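Local structure of 3-carboxy-cis,cis-muconate cycloisomerase (Pseudomonas putida, 1RE5) at residues T105-R119 with L217-R230. The protein belongs to the fumarase/aspartase superfamily of mainly helical enzymes, which typically assemble as tetramers. Numbering follows the deposited sequence.
Sequences TSQDAMDTGLVLQLR and LKLTLPEQPWHTQR
The R119 side chain starts with CG anti to the backbone N (chi1 -179°) and then bends at chi2 and chi3, which turns its guanidinium back onto the Schellman motif that ends helix 206-217. In this member of the fumarase/aspartase superfamily, the loop between helices 206-217 and 231-257 runs along the first turns of the long helix 106-142. R119 NH2 gives two hydrogen bonds, to L217 O at 2.6 Å in the carbonyl plane and to K218 O from above the carbonyl plane; both acceptors lie at the guanidinium edge. Next to this polar clasp, L217 CD1 rests on T112 CG2 (3.7 Å), and the two methyls of L219 part: CD1 packs on L116 CD2, while CD2 lies 4.0 Å from V115 CG1. The other V115 methyl, CG2, meets the W226 ring at its edge, 4.1 Å from CH2. W226 NE1 is hydrogen-bonded to L190 O. At the start of the helix, D108 OD1 lies at the edge of the H227 ring, near its plane. The same oxygen takes a hydrogen bond from G193 N. Buried R230 grips D111 end-on, and E323 is a second salt-bridge partner of its NH2. Both D111 oxygens are met on their syn sides, by nitrogens nearly 30° out of the carboxylate plane: NH2 reaches OD1 at 3.0 Å, and NH1 reaches OD2 at 2.7 Å with an N-H...O angle of 170°.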
# COMPACT_ATOMS: atom_id res chain seq x y z
N THR D 105 -7.63 -26.94 17.75
CA THR D 105 -6.43 -26.15 17.94
C THR D 105 -6.88 -24.70 18.12
O THR D 105 -8.02 -24.37 17.82
CB THR D 105 -5.47 -26.32 16.72
OG1 THR D 105 -4.22 -25.68 17.00
CG2 THR D 105 -6.07 -25.73 15.47
N SER D 106 -6.00 -23.85 18.64
CA SER D 106 -6.34 -22.44 18.86
C SER D 106 -6.92 -21.73 17.64
O SER D 106 -7.95 -21.06 17.72
CB SER D 106 -5.09 -21.69 19.34
OG SER D 106 -4.67 -22.15 20.61
N GLN D 107 -6.25 -21.88 16.49
CA GLN D 107 -6.73 -21.22 15.28
C GLN D 107 -8.15 -21.65 14.87
O GLN D 107 -8.88 -20.87 14.27
CB GLN D 107 -5.75 -21.45 14.12
CG GLN D 107 -6.04 -20.54 12.93
CD GLN D 107 -5.03 -20.65 11.82
OE1 GLN D 107 -5.13 -19.96 10.81
NE2 GLN D 107 -4.05 -21.53 11.99
N ASP D 108 -8.54 -22.88 15.20
CA ASP D 108 -9.87 -23.36 14.87
C ASP D 108 -10.89 -22.45 15.54
O ASP D 108 -11.87 -22.02 14.91
CB ASP D 108 -10.10 -24.78 15.36
CG ASP D 108 -9.27 -25.80 14.62
OD1 ASP D 108 -9.13 -25.66 13.39
OD2 ASP D 108 -8.77 -26.75 15.25
N ALA D 109 -10.66 -22.16 16.82
CA ALA D 109 -11.57 -21.31 17.58
C ALA D 109 -11.53 -19.86 17.10
O ALA D 109 -12.57 -19.21 16.96
CB ALA D 109 -11.24 -21.38 19.06
N MET D 110 -10.32 -19.37 16.86
CA MET D 110 -10.13 -18.01 16.40
C MET D 110 -10.71 -17.72 15.00
O MET D 110 -11.47 -16.76 14.82
CB MET D 110 -8.65 -17.69 16.42
CG MET D 110 -8.06 -17.77 17.79
SD MET D 110 -6.42 -17.05 17.75
CE MET D 110 -5.43 -18.53 18.04
N ASP D 111 -10.35 -18.53 14.01
CA ASP D 111 -10.87 -18.30 12.67
C ASP D 111 -12.38 -18.50 12.60
O ASP D 111 -13.09 -17.71 11.97
CB ASP D 111 -10.19 -19.23 11.65
CG ASP D 111 -8.84 -18.72 11.16
OD1 ASP D 111 -8.43 -17.60 11.56
OD2 ASP D 111 -8.19 -19.44 10.37
N THR D 112 -12.88 -19.55 13.24
CA THR D 112 -14.32 -19.78 13.20
C THR D 112 -15.05 -18.66 13.91
O THR D 112 -16.08 -18.19 13.43
CB THR D 112 -14.70 -21.12 13.82
OG1 THR D 112 -14.11 -22.19 13.07
CG2 THR D 112 -16.23 -21.27 13.83
N GLY D 113 -14.50 -18.22 15.04
CA GLY D 113 -15.12 -17.13 15.78
C GLY D 113 -15.20 -15.90 14.89
O GLY D 113 -16.21 -15.19 14.88
N LEU D 114 -14.12 -15.66 14.14
CA LEU D 114 -14.02 -14.53 13.22
C LEU D 114 -15.10 -14.67 12.14
O LEU D 114 -15.86 -13.73 11.88
CB LEU D 114 -12.64 -14.50 12.53
CG LEU D 114 -12.05 -13.22 11.91
CD1 LEU D 114 -11.16 -13.62 10.74
CD2 LEU D 114 -13.13 -12.27 11.43
N VAL D 115 -15.17 -15.85 11.53
CA VAL D 115 -16.17 -16.09 10.50
C VAL D 115 -17.55 -15.78 11.03
O VAL D 115 -18.39 -15.24 10.31
CB VAL D 115 -16.13 -17.53 9.97
CG1 VAL D 115 -17.31 -17.77 9.05
CG2 VAL D 115 -14.83 -17.77 9.20
N LEU D 116 -17.80 -16.11 12.29
CA LEU D 116 -19.12 -15.80 12.85
C LEU D 116 -19.30 -14.29 12.87
O LEU D 116 -20.36 -13.78 12.51
CB LEU D 116 -19.27 -16.39 14.25
CG LEU D 116 -19.37 -17.93 14.31
CD1 LEU D 116 -19.56 -18.37 15.75
CD2 LEU D 116 -20.53 -18.42 13.44
N GLN D 117 -18.26 -13.56 13.29
CA GLN D 117 -18.35 -12.10 13.33
C GLN D 117 -18.51 -11.56 11.93
O GLN D 117 -19.28 -10.62 11.69
CB GLN D 117 -17.11 -11.49 13.97
CG GLN D 117 -16.87 -11.95 15.38
CD GLN D 117 -15.66 -11.30 16.00
OE1 GLN D 117 -15.70 -10.14 16.39
NE2 GLN D 117 -14.57 -12.06 16.09
N LEU D 118 -17.80 -12.16 10.99
CA LEU D 118 -17.89 -11.71 9.61
C LEU D 118 -19.30 -11.90 9.07
O LEU D 118 -19.79 -11.07 8.31
CB LEU D 118 -16.88 -12.47 8.75
CG LEU D 118 -15.42 -12.08 9.01
CD1 LEU D 118 -14.52 -12.81 8.02
CD2 LEU D 118 -15.24 -10.57 8.88
N ARG D 119 -19.96 -12.98 9.47
CA ARG D 119 -21.31 -13.19 8.98
C ARG D 119 -22.23 -12.08 9.49
O ARG D 119 -23.04 -11.55 8.73
CB ARG D 119 -21.83 -14.57 9.41
CG ARG D 119 -23.23 -14.86 8.90
CD ARG D 119 -24.03 -15.62 9.95
NE ARG D 119 -23.88 -17.06 9.81
CZ ARG D 119 -23.76 -17.90 10.83
NH1 ARG D 119 -23.75 -17.45 12.08
NH2 ARG D 119 -23.68 -19.20 10.59
N LEU D 217 -23.35 -24.49 13.83
CA LEU D 217 -23.07 -23.07 13.64
C LEU D 217 -23.69 -22.52 12.37
O LEU D 217 -23.57 -21.34 12.08
CB LEU D 217 -21.56 -22.86 13.61
CG LEU D 217 -20.81 -23.16 14.91
CD1 LEU D 217 -19.32 -23.22 14.65
CD2 LEU D 217 -21.16 -22.10 15.97
N LYS D 218 -24.36 -23.37 11.61
CA LYS D 218 -24.97 -22.93 10.37
C LYS D 218 -23.90 -22.41 9.41
O LYS D 218 -24.08 -21.38 8.75
CB LYS D 218 -26.00 -21.83 10.65
CG LYS D 218 -27.26 -22.34 11.34
CD LYS D 218 -28.31 -21.23 11.41
CE LYS D 218 -29.61 -21.70 12.04
NZ LYS D 218 -30.60 -20.57 12.09
N LEU D 219 -22.79 -23.13 9.34
CA LEU D 219 -21.70 -22.79 8.45
C LEU D 219 -21.45 -23.98 7.55
O LEU D 219 -21.71 -25.13 7.93
CB LEU D 219 -20.42 -22.51 9.23
CG LEU D 219 -20.38 -21.30 10.15
CD1 LEU D 219 -19.01 -21.25 10.82
CD2 LEU D 219 -20.64 -20.03 9.34
N THR D 220 -20.93 -23.73 6.36
CA THR D 220 -20.63 -24.81 5.45
C THR D 220 -19.31 -25.46 5.88
O THR D 220 -18.48 -24.85 6.56
CB THR D 220 -20.46 -24.28 4.02
OG1 THR D 220 -21.66 -23.60 3.65
CG2 THR D 220 -20.22 -25.43 3.04
N LEU D 221 -19.13 -26.72 5.50
CA LEU D 221 -17.92 -27.45 5.79
C LEU D 221 -17.08 -27.31 4.51
O LEU D 221 -17.53 -27.69 3.42
CB LEU D 221 -18.26 -28.91 6.06
CG LEU D 221 -17.09 -29.77 6.53
CD1 LEU D 221 -16.63 -29.28 7.88
CD2 LEU D 221 -17.50 -31.22 6.62
N PRO D 222 -15.86 -26.74 4.61
CA PRO D 222 -14.99 -26.57 3.44
C PRO D 222 -14.40 -27.89 2.96
O PRO D 222 -14.41 -28.87 3.71
CB PRO D 222 -13.92 -25.62 3.95
CG PRO D 222 -13.76 -26.08 5.38
CD PRO D 222 -15.20 -26.24 5.83
N GLU D 223 -13.88 -27.94 1.74
CA GLU D 223 -13.29 -29.17 1.24
C GLU D 223 -12.18 -29.64 2.19
O GLU D 223 -11.95 -30.84 2.34
CB GLU D 223 -12.74 -28.98 -0.18
CG GLU D 223 -11.35 -28.32 -0.31
CD GLU D 223 -11.32 -26.82 0.01
OE1 GLU D 223 -12.34 -26.25 0.46
OE2 GLU D 223 -10.26 -26.21 -0.20
N GLN D 224 -11.52 -28.69 2.84
CA GLN D 224 -10.43 -28.98 3.77
C GLN D 224 -10.19 -27.78 4.66
O GLN D 224 -10.65 -26.69 4.37
CB GLN D 224 -9.15 -29.30 3.01
CG GLN D 224 -8.72 -28.24 2.00
CD GLN D 224 -7.61 -28.72 1.08
OE1 GLN D 224 -7.52 -28.31 -0.09
NE2 GLN D 224 -6.74 -29.59 1.60
N PRO D 225 -9.47 -27.97 5.79
CA PRO D 225 -9.18 -26.85 6.69
C PRO D 225 -8.34 -25.83 5.93
O PRO D 225 -7.67 -26.18 4.96
CB PRO D 225 -8.38 -27.52 7.81
CG PRO D 225 -8.98 -28.90 7.87
CD PRO D 225 -9.08 -29.26 6.40
N TRP D 226 -8.36 -24.57 6.36
CA TRP D 226 -7.60 -23.53 5.66
C TRP D 226 -6.75 -22.64 6.58
O TRP D 226 -6.75 -21.42 6.43
CB TRP D 226 -8.54 -22.67 4.81
CG TRP D 226 -9.81 -22.31 5.53
CD1 TRP D 226 -10.88 -23.12 5.76
CD2 TRP D 226 -10.10 -21.06 6.18
NE1 TRP D 226 -11.83 -22.46 6.51
CE2 TRP D 226 -11.38 -21.20 6.78
CE3 TRP D 226 -9.42 -19.84 6.31
CZ2 TRP D 226 -11.97 -20.17 7.51
CZ3 TRP D 226 -10.02 -18.81 7.04
CH2 TRP D 226 -11.28 -18.99 7.63
N HIS D 227 -6.02 -23.24 7.51
CA HIS D 227 -5.19 -22.48 8.44
C HIS D 227 -4.22 -21.51 7.75
O HIS D 227 -3.97 -20.41 8.26
CB HIS D 227 -4.39 -23.41 9.36
CG HIS D 227 -5.24 -24.27 10.24
ND1 HIS D 227 -6.30 -23.77 10.96
CD2 HIS D 227 -5.20 -25.60 10.50
CE1 HIS D 227 -6.88 -24.75 11.63
NE2 HIS D 227 -6.24 -25.87 11.37
N THR D 228 -3.65 -21.92 6.61
CA THR D 228 -2.70 -21.05 5.91
C THR D 228 -3.08 -20.74 4.45
O THR D 228 -2.22 -20.36 3.63
CB THR D 228 -1.26 -21.62 5.99
OG1 THR D 228 -1.18 -22.89 5.34
CG2 THR D 228 -0.84 -21.79 7.43
N GLN D 229 -4.36 -20.92 4.13
CA GLN D 229 -4.90 -20.59 2.81
C GLN D 229 -5.95 -19.52 3.16
O GLN D 229 -7.11 -19.84 3.46
CB GLN D 229 -5.58 -21.81 2.18
CG GLN D 229 -4.63 -22.94 1.75
CD GLN D 229 -3.62 -22.53 0.68
OE1 GLN D 229 -3.81 -21.53 -0.02
NE2 GLN D 229 -2.56 -23.32 0.54
N ARG D 230 -5.54 -18.25 3.12
CA ARG D 230 -6.41 -17.15 3.53
C ARG D 230 -7.18 -16.37 2.44
O ARG D 230 -7.75 -15.31 2.73
CB ARG D 230 -5.59 -16.17 4.36
CG ARG D 230 -4.46 -16.82 5.14
CD ARG D 230 -5.00 -17.69 6.23
NE ARG D 230 -5.51 -16.89 7.34
CZ ARG D 230 -6.31 -17.38 8.29
NH1 ARG D 230 -6.69 -18.65 8.25
NH2 ARG D 230 -6.72 -16.59 9.28